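Local coordinates for Lys-gingipain catalytic subunit (Porphyromonas gingivalis, PDB 6I9A), which hydrolyses proteins as a secreted cysteine endopeptidase of a periodontal pathogen, with a strong preference for lysine at the P1 position of the substrate, at residues G7-T12 / I328-N333; S58-I63 / S90-K95; K65-G70 / S106-D111; D111-M116 / Y352-Y357. All blocks are in the same frame, centred on the assembly; numbering follows the deposited sequence.

How the interactions relate
Interactions 3 and 4 share D111 and one calcium ion, and their centres lie about 13 Å apart. They also meet directly, through a probable hydrogen bond of 2.8 Å from E115 N to S106 O. Interactions 2 and 3 both use helix 56-72, with centres about 12 Å apart. Interaction 2 reaches interaction 4 through K95 N and E355 OE2, a probable hydrogen bond of 2.8 Å. Interactions 1 and 4 have centres about 12 Å apart and pack together; N333 ND2 lies 3.4 Å from W354 CE3. None of the four contains the nucleophile C249 or H216, the probable proton donor. They are structural contacts within the catalytic subunit.

Interaction 1: residues G7-T12 / I328-N333; sequences GDLYNT and IMWAGN
L9 packs onto the indole of W330, and this apolar contact carries most of the interaction. L9 CG lies over one face of the six-membered ring, offset toward its rim. L9 CG is 4.2 Å from the centroid of the W330 six-membered ring and 21° off its normal, a CH-pi contact. The methyl L9 CD1 reaches farther across, to 3.7 Å from W330 CH2. The two side chains cross at about a right angle. W330 holds CG anti to the backbone N (chi1 -174°), which swings the indole off the helix toward the loop.

The polar approach across the segments is looser. G7 O approaches W330 NE1 obliquely at 3.5 Å, without a hydrogen bond. The indole N-H is instead bonded to the carbonyl of H6, just before the loop segment. The same loop therefore meets the indole with a backbone carbonyl at its nitrogen and a leucine on its benzo ring.

Within residues 7-12 an Asx turn sets the chain path. Y10 N donates to D8 OD1 over 3.1 Å, from above the carboxylate plane. Y117 OH also bonds D8 OD1, and Y322 N bonds D8 OD2, so the turn is tied to strand 117-121 and to the loop holding Y322.

W330 is buried, with edge-to-face ring contacts to Y117 and W354. Its helix, 325-342, touches strand 357-361 of the six-stranded mixed sheet through M329. Residues 7-12 lead into strand 14-20 of the four-stranded parallel sheet. The contact thus joins elements attached to these two sheets.

Interaction 2: residues S58-I63 / S90-K95; sequences SIKAFI and SGEKGK
A short beta hairpin, strand 92-93 paired with strand 100-101, is tied to helix 56-72 by a salt bridge between K60 and E92. Helix 56-72 packs on the four-stranded parallel sheet, where I59 and I63 touch strand 14-20. K60 leaves the helix toward the hairpin.

The ammonium K60 NZ donates to E92 OE1 over 2.9 Å. E92 OE1 accepts with its syn lone pair, on the side of E92 OE2. E92 OE2 stays farther from K60 NZ, at 3.8 Å, so the bridge has one short arm. The two side chains cross at about a right angle. K60 is extended up to CD and then bends at chi3 (62°), which turns its last atoms toward the carboxylate. E92 places CG between its backbone N and carbonyl carbon (chi1 66°), and its chain runs on extended from there. K60 CE comes to 3.7 Å from E92 OE1, so the last methylene also lies beside the acceptor.

The chain before the strand is shaped locally. S90 OG donates to G91 O over 2.8 Å, in the carbonyl plane and on a lone pair. Y105, on helix 103-106, touches both K60 and S90, and its hydroxyl bonds G91 N.

E92 OE1 also accepts a hydrogen bond from N56 ND2, near the start of the same helix. One carboxylate oxygen is therefore gripped twice, by a charged and a neutral donor. The two donors would limit rotation of the carboxylate and probably stabilise its negative charge.

Interaction 3: residues K65-G70 / S106-D111; sequences KKYNDG and SAVDGD. With CA (calcium ion), chain G.
Helix 56-72 supplies residues 65-70, and an irregular loop after helix 103-106 supplies residues 106-111. Their closest alpha carbons, Y67 CA and V108 CA, are 7.7 Å apart.

The two methyls of V108 divide between two successive helix residues. V108 CG2 lies alongside the base of the tyrosine, 4.0 Å from Y67 CB and about as far from the start of the ring. V108 CG1 faces the amide of N68 and is equally distant from its nitrogen and oxygen, 3.6 Å from N68 ND2. V108 CG1 is anti to the backbone N (chi1 -179°), and this rotation turns CG1 to N68 and CG2 to Y67. A water accepts from N68 ND2 at 3.0 Å and gives a weak, long hydrogen bond to V108 O.

Beyond V108 the loop turns to bind calcium. D109 OD1 is 2.3 Å from the ion and D111 OD1 is 2.4 Å from it, each carboxylate binding through one oxygen. Two waters are ligands as well. One of them donates to both D109 O and D111 O, bracing the turn between the aspartates. F113 O and the carboxylate of E115 complete the site.

E115 OE2, itself a calcium ligand, also accepts from V108 N, so the residue that packs on the helix is linked to the metal shell. Across the segments there are only van der Waals contacts, one to the N68 amide, and a weak water link. The calcium is bound entirely by residues 109-115 and two waters. The ion probably gives the loop its shape, and V108 packs that loop on the helix surface.

Interaction 4: residues D111-M116 / Y352-Y357; sequences DYFPEM and YYWEAY. With CA (calcium ion), chain G.
The calcium loop 111-116 runs past helix 350-356, with Y112 CA and W354 CA 6.8 Å apart. W354 holds CG anti to the carbonyl carbon (chi1 -72°), which places its indole among three successive loop residues.

Y112 meets the pyrrole part of the indole obliquely, with Y112 CD1 3.5 Å from W354 CD1. The planes lie at 26°, but the rings are slid apart and barely overlap. F113 is oblique, its plane at 61° to the five-membered ring of W354. F113 CD1 lies above the indole plane, offset toward its rim, 3.6 Å from W354 CZ2. P114 fills the benzo side, where P114 CD is 3.5 Å from W354 CE3. Y112 also lays CE1 over a face of the F113 ring, closing a three-ring cluster. The buried carbonyl Y112 O finds no hydrogen-bond partner in the model.

The same loop holds the ion, through carboxylates and one backbone carbonyl. F113 N donates to D111 OD1 over 3.0 Å, an Asx turn that orients a calcium ligand. F113 O binds calcium at 2.3 Å, and E115 binds it through both carboxylate oxygens, with E115 OE1 at 2.5 Å.

W354 NE1 is hydrogen-bonded to T337 on helix 325-342. E115 and M116 lean on Y67 of helix 56-72. P114 touches helix 103-106, and helix 350-356 runs straight into edge strand 357-361 of the mixed sheet.

Interaction 1: residues G7-T12 / I328-N333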
loop_
_atom_site.group_PDB
_atom_site.type_symbol
_atom_site.label_atom_id
_atom_site.label_comp_id
_atom_site.label_asym_id
_atom_site.label_seq_id
_atom_site.Cartn_x
_atom_site.Cartn_y
_atom_site.Cartn_z
ATOM N N GLY A 7 -6.332 14.704 -3.894
ATOM C CA GLY A 7 -7.003 13.511 -3.393
ATOM C C GLY A 7 -6.377 12.208 -3.855
ATOM O O GLY A 7 -5.349 12.144 -4.539
ATOM N N ASP A 8 -7.056 11.127 -3.466
ATOM C CA ASP A 8 -6.627 9.759 -3.789
ATOM C C ASP A 8 -6.306 9.661 -5.294
ATOM O O ASP A 8 -7.151 9.980 -6.131
ATOM C CB ASP A 8 -7.825 8.851 -3.439
ATOM C CG ASP A 8 -7.657 7.350 -3.604
ATOM O OD1 ASP A 8 -6.530 6.891 -3.937
ATOM O OD2 ASP A 8 -8.632 6.632 -3.399
ATOM N N LEU A 9 -5.121 9.168 -5.606
ATOM C CA LEU A 9 -4.663 8.995 -6.996
ATOM C C LEU A 9 -5.277 7.797 -7.682
ATOM O O LEU A 9 -5.124 7.655 -8.905
ATOM C CB LEU A 9 -3.126 8.874 -7.047
ATOM C CG LEU A 9 -2.373 10.166 -6.699
ATOM C CD1 LEU A 9 -0.899 9.911 -6.832
ATOM C CD2 LEU A 9 -2.791 11.327 -7.636
ATOM N N TYR A 10 -5.921 6.876 -6.956
ATOM C CA TYR A 10 -6.482 5.705 -7.619
ATOM C C TYR A 10 -7.426 6.131 -8.733
ATOM O O TYR A 10 -8.252 7.032 -8.577
ATOM C CB TYR A 10 -7.199 4.841 -6.586
ATOM C CG TYR A 10 -7.752 3.573 -7.185
ATOM C CD1 TYR A 10 -6.942 2.457 -7.358
ATOM C CD2 TYR A 10 -9.056 3.525 -7.682
ATOM C CE1 TYR A 10 -7.450 1.276 -7.911
ATOM C CE2 TYR A 10 -9.564 2.357 -8.276
ATOM C CZ TYR A 10 -8.742 1.249 -8.393
ATOM O OH TYR A 10 -9.249 0.101 -8.964
ATOM N N ASN A 11 -7.341 5.429 -9.874
ATOM C CA ASN A 11 -8.224 5.681 -11.001
ATOM C C ASN A 11 -8.276 4.414 -11.822
ATOM O O ASN A 11 -7.407 3.556 -11.687
ATOM C CB ASN A 11 -7.707 6.890 -11.828
ATOM C CG ASN A 11 -8.731 7.519 -12.698
ATOM O OD1 ASN A 11 -9.923 7.155 -12.653
ATOM N ND2 ASN A 11 -8.273 8.519 -13.458
ATOM N N THR A 12 -9.272 4.329 -12.710
ATOM C CA THR A 12 -9.414 3.180 -13.599
ATOM C C THR A 12 -9.492 3.662 -15.034
ATOM O O THR A 12 -9.954 4.789 -15.288
ATOM C CB THR A 12 -10.689 2.356 -13.272
ATOM O OG1 THR A 12 -11.834 3.178 -13.404
ATOM C CG2 THR A 12 -10.650 1.758 -11.864
ATOM N N ILE A 328 -3.234 4.965 2.194
ATOM C CA ILE A 328 -3.209 5.167 3.679
ATOM C C ILE A 328 -2.085 6.154 3.981
ATOM O O ILE A 328 -2.255 7.111 4.756
ATOM C CB ILE A 328 -3.031 3.833 4.416
ATOM C CG1 ILE A 328 -4.217 2.900 4.122
ATOM C CG2 ILE A 328 -2.848 4.063 5.901
ATOM C CD1 ILE A 328 -4.028 1.497 4.663
ATOM N N MET A 329 -0.894 5.915 3.376
ATOM C CA MET A 329 0.257 6.814 3.578
ATOM C C MET A 329 -0.034 8.218 3.041
ATOM O O MET A 329 0.286 9.208 3.677
ATOM C CB MET A 329 1.480 6.191 2.903
ATOM C CG MET A 329 2.749 7.021 3.083
ATOM S SD MET A 329 4.198 6.238 2.376
ATOM C CE MET A 329 4.046 6.683 0.640
ATOM N N TRP A 330 -0.675 8.274 1.867
ATOM C CA TRP A 330 -1.037 9.535 1.220
ATOM C C TRP A 330 -1.926 10.344 2.160
ATOM O O TRP A 330 -1.702 11.530 2.381
ATOM C CB TRP A 330 -1.795 9.197 -0.071
ATOM C CG TRP A 330 -2.084 10.408 -0.900
ATOM C CD1 TRP A 330 -3.176 11.214 -0.821
ATOM C CD2 TRP A 330 -1.298 10.888 -1.980
ATOM N NE1 TRP A 330 -3.093 12.208 -1.802
ATOM C CE2 TRP A 330 -1.953 12.015 -2.520
ATOM C CE3 TRP A 330 -0.092 10.477 -2.528
ATOM C CZ2 TRP A 330 -1.417 12.735 -3.610
ATOM C CZ3 TRP A 330 0.430 11.174 -3.589
ATOM C CH2 TRP A 330 -0.225 12.286 -4.109
ATOM N N ALA A 331 -2.974 9.724 2.716
ATOM C CA ALA A 331 -3.908 10.406 3.621
ATOM C C ALA A 331 -3.169 10.939 4.852
ATOM O O ALA A 331 -3.447 12.052 5.312
ATOM C CB ALA A 331 -5.019 9.435 4.032
ATOM N N GLY A 332 -2.243 10.152 5.416
ATOM C CA GLY A 332 -1.485 10.640 6.576
ATOM C C GLY A 332 -0.697 11.867 6.227
ATOM O O GLY A 332 -0.696 12.875 6.949
ATOM N N ASN A 333 -0.021 11.823 5.067
ATOM C CA ASN A 333 0.750 12.991 4.654
ATOM C C ASN A 333 -0.130 14.186 4.346
ATOM O O ASN A 333 0.271 15.315 4.652
ATOM C CB ASN A 333 1.618 12.642 3.454
ATOM C CG ASN A 333 2.747 11.679 3.725
ATOM O OD1 ASN A 333 3.078 11.369 4.879
ATOM N ND2 ASN A 333 3.337 11.171 2.621
#

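Interaction 2: residues S58-I63 / S90-K95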
loop_
_atom_site.group_PDB
_atom_site.type_symbol
_atom_site.label_atom_id
_atom_site.label_comp_id
_atom_site.label_asym_id
_atom_site.label_seq_id
_atom_site.Cartn_x
_atom_site.Cartn_y
_atom_site.Cartn_z
ATOM N N SER A 58 19.186 8.876 -14.784
ATOM C CA SER A 58 18.582 8.293 -15.976
ATOM C C SER A 58 17.228 7.663 -15.609
ATOM O O SER A 58 16.273 7.791 -16.367
ATOM C CB SER A 58 19.538 7.273 -16.605
ATOM O OG SER A 58 19.671 6.071 -15.847
ATOM N N ILE A 59 17.174 6.965 -14.470
ATOM C CA ILE A 59 15.935 6.298 -14.087
ATOM C C ILE A 59 14.846 7.340 -13.822
ATOM O O ILE A 59 13.704 7.175 -14.267
ATOM C CB ILE A 59 16.195 5.391 -12.845
ATOM C CG1 ILE A 59 17.086 4.197 -13.237
ATOM C CG2 ILE A 59 14.842 4.943 -12.204
ATOM C CD1 ILE A 59 17.698 3.514 -12.044
ATOM N N LYS A 60 15.203 8.423 -13.119
ATOM C CA LYS A 60 14.235 9.476 -12.855
ATOM C C LYS A 60 13.754 10.124 -14.179
ATOM O O LYS A 60 12.544 10.360 -14.373
ATOM C CB LYS A 60 14.856 10.515 -11.910
ATOM C CG LYS A 60 13.915 11.667 -11.546
ATOM C CD LYS A 60 14.494 12.490 -10.317
ATOM C CE LYS A 60 15.794 13.153 -10.556
ATOM N NZ LYS A 60 16.070 14.034 -9.391
ATOM N N ALA A 61 14.703 10.431 -15.107
ATOM C CA ALA A 61 14.281 11.068 -16.348
ATOM C C ALA A 61 13.339 10.137 -17.130
ATOM O O ALA A 61 12.370 10.617 -17.719
ATOM C CB ALA A 61 15.498 11.429 -17.191
ATOM N N PHE A 62 13.625 8.830 -17.131
ATOM C CA PHE A 62 12.790 7.830 -17.796
ATOM C C PHE A 62 11.377 7.842 -17.219
ATOM O O PHE A 62 10.386 7.880 -17.944
ATOM C CB PHE A 62 13.446 6.455 -17.650
ATOM C CG PHE A 62 12.570 5.344 -18.205
ATOM C CD1 PHE A 62 12.451 5.149 -19.576
ATOM C CD2 PHE A 62 11.766 4.572 -17.357
ATOM C CE1 PHE A 62 11.641 4.121 -20.084
ATOM C CE2 PHE A 62 10.920 3.592 -17.868
ATOM C CZ PHE A 62 10.872 3.369 -19.223
ATOM N N ILE A 63 11.296 7.805 -15.880
ATOM C CA ILE A 63 9.983 7.752 -15.236
ATOM C C ILE A 63 9.184 9.014 -15.502
ATOM O O ILE A 63 7.977 8.972 -15.790
ATOM C CB ILE A 63 10.170 7.513 -13.731
ATOM C CG1 ILE A 63 10.722 6.065 -13.489
ATOM C CG2 ILE A 63 8.853 7.764 -12.981
ATOM C CD1 ILE A 63 11.237 5.891 -12.046
ATOM N N SER A 90 18.733 3.751 -6.815
ATOM C CA SER A 90 19.343 4.324 -5.615
ATOM C C SER A 90 18.467 5.201 -4.742
ATOM O O SER A 90 18.786 5.336 -3.559
ATOM C CB SER A 90 20.576 5.151 -5.981
ATOM O OG SER A 90 20.190 6.214 -6.824
ATOM N N GLY A 91 17.452 5.822 -5.295
ATOM C CA GLY A 91 16.826 6.959 -4.620
ATOM C C GLY A 91 17.826 8.126 -4.546
ATOM O O GLY A 91 18.886 8.104 -5.201
ATOM N N GLU A 92 17.501 9.166 -3.776
ATOM C CA GLU A 92 18.444 10.268 -3.602
ATOM C C GLU A 92 18.201 10.835 -2.223
ATOM O O GLU A 92 17.206 10.504 -1.558
ATOM C CB GLU A 92 18.331 11.337 -4.708
ATOM C CG GLU A 92 17.013 12.103 -4.703
ATOM C CD GLU A 92 16.933 13.029 -5.902
ATOM O OE1 GLU A 92 16.730 12.542 -7.037
ATOM O OE2 GLU A 92 17.076 14.254 -5.700
ATOM N N LYS A 93 19.071 11.738 -1.803
ATOM C CA LYS A 93 18.978 12.350 -0.477
ATOM C C LYS A 93 17.867 13.404 -0.485
ATOM O O LYS A 93 17.841 14.270 -1.364
ATOM C CB LYS A 93 20.357 12.977 -0.173
ATOM C CG LYS A 93 20.579 13.451 1.243
ATOM C CD LYS A 93 22.026 13.890 1.460
ATOM C CE LYS A 93 22.130 15.052 2.412
ATOM N NZ LYS A 93 22.184 16.333 1.677
ATOM N N GLY A 94 16.964 13.349 0.481
ATOM C CA GLY A 94 15.924 14.368 0.583
ATOM C C GLY A 94 16.520 15.755 0.839
ATOM O O GLY A 94 17.530 15.871 1.538
ATOM N N LYS A 95 15.885 16.789 0.266
ATOM C CA LYS A 95 16.285 18.203 0.461
ATOM C C LYS A 95 16.063 18.573 1.922
ATOM O O LYS A 95 16.865 19.314 2.515
ATOM C CB LYS A 95 15.470 19.147 -0.453
ATOM C CG LYS A 95 15.774 20.656 -0.223
ATOM C CD LYS A 95 14.964 21.644 -1.069
ATOM C CE LYS A 95 15.300 23.029 -0.589
ATOM N NZ LYS A 95 14.812 24.060 -1.526
#

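Interaction 3: residues K65-G70 / S106-D111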
loop_
_atom_site.group_PDB
_atom_site.type_symbol
_atom_site.label_atom_id
_atom_site.label_comp_id
_atom_site.label_asym_id
_atom_site.label_seq_id
_atom_site.Cartn_x
_atom_site.Cartn_y
_atom_site.Cartn_z
ATOM N N LYS A 65 9.402 11.079 -17.999
ATOM C CA LYS A 65 8.942 11.129 -19.385
ATOM C C LYS A 65 7.763 10.167 -19.575
ATOM O O LYS A 65 6.784 10.523 -20.226
ATOM C CB LYS A 65 10.104 10.819 -20.318
ATOM C CG LYS A 65 9.707 10.805 -21.787
ATOM C CD LYS A 65 10.914 10.525 -22.691
ATOM C CE LYS A 65 10.704 10.996 -24.125
ATOM N NZ LYS A 65 9.444 10.503 -24.730
ATOM N N LYS A 66 7.825 8.975 -18.973
ATOM C CA LYS A 66 6.693 8.066 -19.060
ATOM C C LYS A 66 5.430 8.681 -18.467
ATOM O O LYS A 66 4.351 8.533 -19.024
ATOM C CB LYS A 66 6.971 6.756 -18.324
ATOM C CG LYS A 66 7.829 5.773 -19.081
ATOM C CD LYS A 66 7.009 5.179 -20.244
ATOM C CE LYS A 66 7.778 4.187 -21.076
ATOM N NZ LYS A 66 6.809 3.456 -21.957
ATOM N N TYR A 67 5.548 9.353 -17.292
ATOM C CA TYR A 67 4.364 9.968 -16.714
ATOM C C TYR A 67 3.837 11.066 -17.653
ATOM O O TYR A 67 2.631 11.127 -17.908
ATOM C CB TYR A 67 4.727 10.565 -15.333
ATOM C CG TYR A 67 3.516 11.255 -14.779
ATOM C CD1 TYR A 67 3.325 12.617 -14.968
ATOM C CD2 TYR A 67 2.492 10.528 -14.141
ATOM C CE1 TYR A 67 2.137 13.238 -14.607
ATOM C CE2 TYR A 67 1.290 11.138 -13.783
ATOM C CZ TYR A 67 1.125 12.498 -14.000
ATOM O OH TYR A 67 -0.040 13.130 -13.622
ATOM N N ASN A 68 4.716 11.988 -18.075
ATOM C CA ASN A 68 4.253 13.105 -18.898
ATOM C C ASN A 68 3.658 12.646 -20.219
ATOM O O ASN A 68 2.637 13.184 -20.642
ATOM C CB ASN A 68 5.413 14.055 -19.119
ATOM C CG ASN A 68 5.746 14.861 -17.869
ATOM O OD1 ASN A 68 4.868 15.243 -17.097
ATOM N ND2 ASN A 68 7.022 15.176 -17.689
ATOM N N ASP A 69 4.286 11.634 -20.842
ATOM C CA ASP A 69 3.751 11.105 -22.099
ATOM C C ASP A 69 2.415 10.411 -21.853
ATOM O O ASP A 69 1.468 10.598 -22.616
ATOM C CB ASP A 69 4.726 10.114 -22.750
ATOM C CG ASP A 69 5.972 10.734 -23.353
ATOM O OD1 ASP A 69 6.003 11.977 -23.512
ATOM O OD2 ASP A 69 6.920 9.970 -23.670
ATOM N N GLY A 70 2.300 9.690 -20.740
ATOM C CA GLY A 70 1.035 9.026 -20.470
ATOM C C GLY A 70 -0.074 10.029 -20.196
ATOM O O GLY A 70 -1.211 9.910 -20.697
ATOM N N SER A 106 8.654 10.007 -8.170
ATOM C CA SER A 106 7.185 10.196 -8.247
ATOM C C SER A 106 6.774 11.646 -8.460
ATOM O O SER A 106 5.683 11.881 -8.996
ATOM C CB SER A 106 6.514 9.657 -6.972
ATOM O OG SER A 106 6.650 10.456 -5.807
ATOM N N ALA A 107 7.579 12.593 -8.044
ATOM C CA ALA A 107 7.257 14.014 -8.072
ATOM C C ALA A 107 7.766 14.540 -9.377
ATOM O O ALA A 107 8.959 14.790 -9.532
ATOM C CB ALA A 107 7.890 14.715 -6.860
ATOM N N VAL A 108 6.855 14.686 -10.333
ATOM C CA VAL A 108 7.261 14.996 -11.716
ATOM C C VAL A 108 7.232 16.499 -12.004
ATOM O O VAL A 108 8.191 17.045 -12.575
ATOM C CB VAL A 108 6.398 14.223 -12.722
ATOM C CG1 VAL A 108 6.827 14.517 -14.158
ATOM C CG2 VAL A 108 6.439 12.726 -12.454
ATOM N N ASP A 109 6.155 17.177 -11.600
ATOM C CA ASP A 109 6.069 18.619 -11.788
ATOM C C ASP A 109 6.784 19.291 -10.596
ATOM O O ASP A 109 7.517 18.625 -9.836
ATOM C CB ASP A 109 4.640 19.105 -12.056
ATOM C CG ASP A 109 3.584 18.716 -11.055
ATOM O OD1 ASP A 109 3.913 18.542 -9.894
ATOM O OD2 ASP A 109 2.427 18.594 -11.458
ATOM N N GLY A 110 6.695 20.621 -10.485
ATOM C CA GLY A 110 7.555 21.344 -9.566
ATOM C C GLY A 110 7.362 21.218 -8.072
ATOM O O GLY A 110 8.222 21.662 -7.309
ATOM N N ASP A 111 6.197 20.721 -7.659
ATOM C CA ASP A 111 5.927 20.735 -6.229
ATOM C C ASP A 111 6.415 19.430 -5.568
ATOM O O ASP A 111 7.104 18.605 -6.194
ATOM C CB ASP A 111 4.449 21.036 -6.006
ATOM C CG ASP A 111 3.508 19.948 -6.406
ATOM O OD1 ASP A 111 3.992 18.782 -6.677
ATOM O OD2 ASP A 111 2.292 20.195 -6.440
HETATM CA CA CA G . 3.580 17.026 -8.196
HETATM O O HOH W 1 8.550 17.044 -15.943
HETATM O O HOH W 2 6.007 17.090 -8.159
HETATM O O HOH W 3 1.439 17.919 -7.628
#

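Interaction 4: residues D111-M116 / Y352-Y357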
loop_
_atom_site.group_PDB
_atom_site.type_symbol
_atom_site.label_atom_id
_atom_site.label_comp_id
_atom_site.label_asym_id
_atom_site.label_seq_id
_atom_site.Cartn_x
_atom_site.Cartn_y
_atom_site.Cartn_z
ATOM N N ASP A 111 6.197 20.721 -7.659
ATOM C CA ASP A 111 5.927 20.735 -6.229
ATOM C C ASP A 111 6.415 19.430 -5.568
ATOM O O ASP A 111 7.104 18.605 -6.194
ATOM C CB ASP A 111 4.449 21.036 -6.006
ATOM C CG ASP A 111 3.508 19.948 -6.406
ATOM O OD1 ASP A 111 3.992 18.782 -6.677
ATOM O OD2 ASP A 111 2.292 20.195 -6.440
ATOM N N TYR A 112 6.057 19.249 -4.285
ATOM C CA TYR A 112 6.533 18.042 -3.592
ATOM C C TYR A 112 5.470 16.943 -3.473
ATOM O O TYR A 112 5.676 15.925 -2.786
ATOM C CB TYR A 112 7.158 18.355 -2.225
ATOM C CG TYR A 112 6.288 19.180 -1.296
ATOM C CD1 TYR A 112 5.058 18.697 -0.843
ATOM C CD2 TYR A 112 6.676 20.452 -0.898
ATOM C CE1 TYR A 112 4.243 19.455 -0.002
ATOM C CE2 TYR A 112 5.886 21.206 -0.041
ATOM C CZ TYR A 112 4.660 20.704 0.398
ATOM O OH TYR A 112 3.845 21.435 1.237
ATOM N N PHE A 113 4.325 17.133 -4.143
ATOM C CA PHE A 113 3.294 16.123 -4.161
ATOM C C PHE A 113 3.531 15.121 -5.280
ATOM O O PHE A 113 3.686 15.540 -6.445
ATOM C CB PHE A 113 1.911 16.714 -4.343
ATOM C CG PHE A 113 1.433 17.550 -3.190
ATOM C CD1 PHE A 113 0.816 16.962 -2.097
ATOM C CD2 PHE A 113 1.648 18.922 -3.175
ATOM C CE1 PHE A 113 0.348 17.749 -1.028
ATOM C CE2 PHE A 113 1.187 19.703 -2.106
ATOM C CZ PHE A 113 0.546 19.104 -1.034
ATOM N N PRO A 114 3.549 13.836 -4.994
ATOM C CA PRO A 114 3.719 12.846 -6.069
ATOM C C PRO A 114 2.638 12.895 -7.123
ATOM O O PRO A 114 1.462 13.186 -6.822
ATOM C CB PRO A 114 3.622 11.493 -5.336
ATOM C CG PRO A 114 4.005 11.825 -3.913
ATOM C CD PRO A 114 3.421 13.196 -3.670
ATOM N N GLU A 115 3.013 12.511 -8.351
ATOM C CA GLU A 115 2.067 12.286 -9.467
ATOM C C GLU A 115 1.565 10.868 -9.515
ATOM O O GLU A 115 0.570 10.634 -10.205
ATOM C CB GLU A 115 2.766 12.634 -10.803
ATOM C CG GLU A 115 2.531 14.096 -11.216
ATOM C CD GLU A 115 2.933 15.092 -10.152
ATOM O OE1 GLU A 115 2.018 15.619 -9.477
ATOM O OE2 GLU A 115 4.149 15.340 -9.966
ATOM N N MET A 116 2.269 9.922 -8.852
ATOM C CA MET A 116 1.964 8.514 -8.881
ATOM C C MET A 116 2.088 7.941 -7.482
ATOM O O MET A 116 2.986 8.376 -6.740
ATOM C CB MET A 116 2.954 7.768 -9.793
ATOM C CG MET A 116 2.808 8.138 -11.276
ATOM S SD MET A 116 4.243 7.642 -12.279
ATOM C CE MET A 116 5.426 8.935 -11.791
ATOM N N TYR A 352 9.121 17.750 4.283
ATOM C CA TYR A 352 9.846 16.693 4.949
ATOM C C TYR A 352 9.024 15.396 4.969
ATOM O O TYR A 352 9.548 14.325 4.686
ATOM C CB TYR A 352 10.191 17.159 6.370
ATOM C CG TYR A 352 11.008 16.189 7.183
ATOM C CD1 TYR A 352 10.418 15.083 7.779
ATOM C CD2 TYR A 352 12.348 16.440 7.463
ATOM C CE1 TYR A 352 11.148 14.230 8.598
ATOM C CE2 TYR A 352 13.086 15.594 8.282
ATOM C CZ TYR A 352 12.487 14.494 8.846
ATOM O OH TYR A 352 13.230 13.716 9.705
ATOM N N TYR A 353 7.734 15.492 5.362
ATOM C CA TYR A 353 6.889 14.273 5.451
ATOM C C TYR A 353 6.718 13.588 4.105
ATOM O O TYR A 353 6.812 12.349 4.042
ATOM C CB TYR A 353 5.522 14.560 6.107
ATOM C CG TYR A 353 5.587 14.149 7.572
ATOM C CD1 TYR A 353 4.802 13.108 8.061
ATOM C CD2 TYR A 353 6.519 14.725 8.437
ATOM C CE1 TYR A 353 4.950 12.648 9.368
ATOM C CE2 TYR A 353 6.720 14.225 9.719
ATOM C CZ TYR A 353 5.932 13.189 10.175
ATOM O OH TYR A 353 6.126 12.725 11.445
ATOM N N TRP A 354 6.527 14.356 3.015
ATOM C CA TRP A 354 6.407 13.718 1.697
ATOM C C TRP A 354 7.706 13.044 1.321
ATOM O O TRP A 354 7.657 11.995 0.670
ATOM C CB TRP A 354 5.945 14.751 0.667
ATOM C CG TRP A 354 4.502 15.139 0.838
ATOM C CD1 TRP A 354 4.007 16.253 1.483
ATOM C CD2 TRP A 354 3.363 14.356 0.444
ATOM N NE1 TRP A 354 2.633 16.223 1.484
ATOM C CE2 TRP A 354 2.201 15.061 0.853
ATOM C CE3 TRP A 354 3.216 13.112 -0.189
ATOM C CZ2 TRP A 354 0.905 14.578 0.607
ATOM C CZ3 TRP A 354 1.945 12.657 -0.453
ATOM C CH2 TRP A 354 0.796 13.360 -0.034
ATOM N N GLU A 355 8.881 13.589 1.709
ATOM C CA GLU A 355 10.156 12.917 1.473
ATOM C C GLU A 355 10.386 11.722 2.419
ATOM O O GLU A 355 11.191 10.835 2.101
ATOM C CB GLU A 355 11.316 13.891 1.693
ATOM C CG GLU A 355 11.505 14.953 0.616
ATOM C CD GLU A 355 12.709 15.836 0.858
ATOM O OE1 GLU A 355 13.214 15.902 2.004
ATOM O OE2 GLU A 355 13.173 16.449 -0.126
ATOM N N ALA A 356 9.788 11.760 3.610
ATOM C CA ALA A 356 10.116 10.815 4.670
ATOM C C ALA A 356 9.438 9.445 4.535
ATOM O O ALA A 356 10.082 8.409 4.651
ATOM C CB ALA A 356 9.723 11.414 6.028
ATOM N N TYR A 357 8.099 9.461 4.385
ATOM C CA TYR A 357 7.329 8.212 4.436
ATOM C C TYR A 357 7.418 7.438 3.147
ATOM O O TYR A 357 7.392 8.021 2.031
ATOM C CB TYR A 357 5.897 8.491 4.867
ATOM C CG TYR A 357 5.730 8.427 6.381
ATOM C CD1 TYR A 357 5.959 9.548 7.190
ATOM C CD2 TYR A 357 5.423 7.229 7.014
ATOM C CE1 TYR A 357 5.850 9.464 8.576
ATOM C CE2 TYR A 357 5.289 7.155 8.394
ATOM C CZ TYR A 357 5.491 8.276 9.168
ATOM O OH TYR A 357 5.318 8.144 10.528
HETATM CA CA CA G . 3.580 17.026 -8.196
HETATM O O HOH W 3 1.439 17.919 -7.628
HETATM O O HOH W 2 6.007 17.090 -8.159
#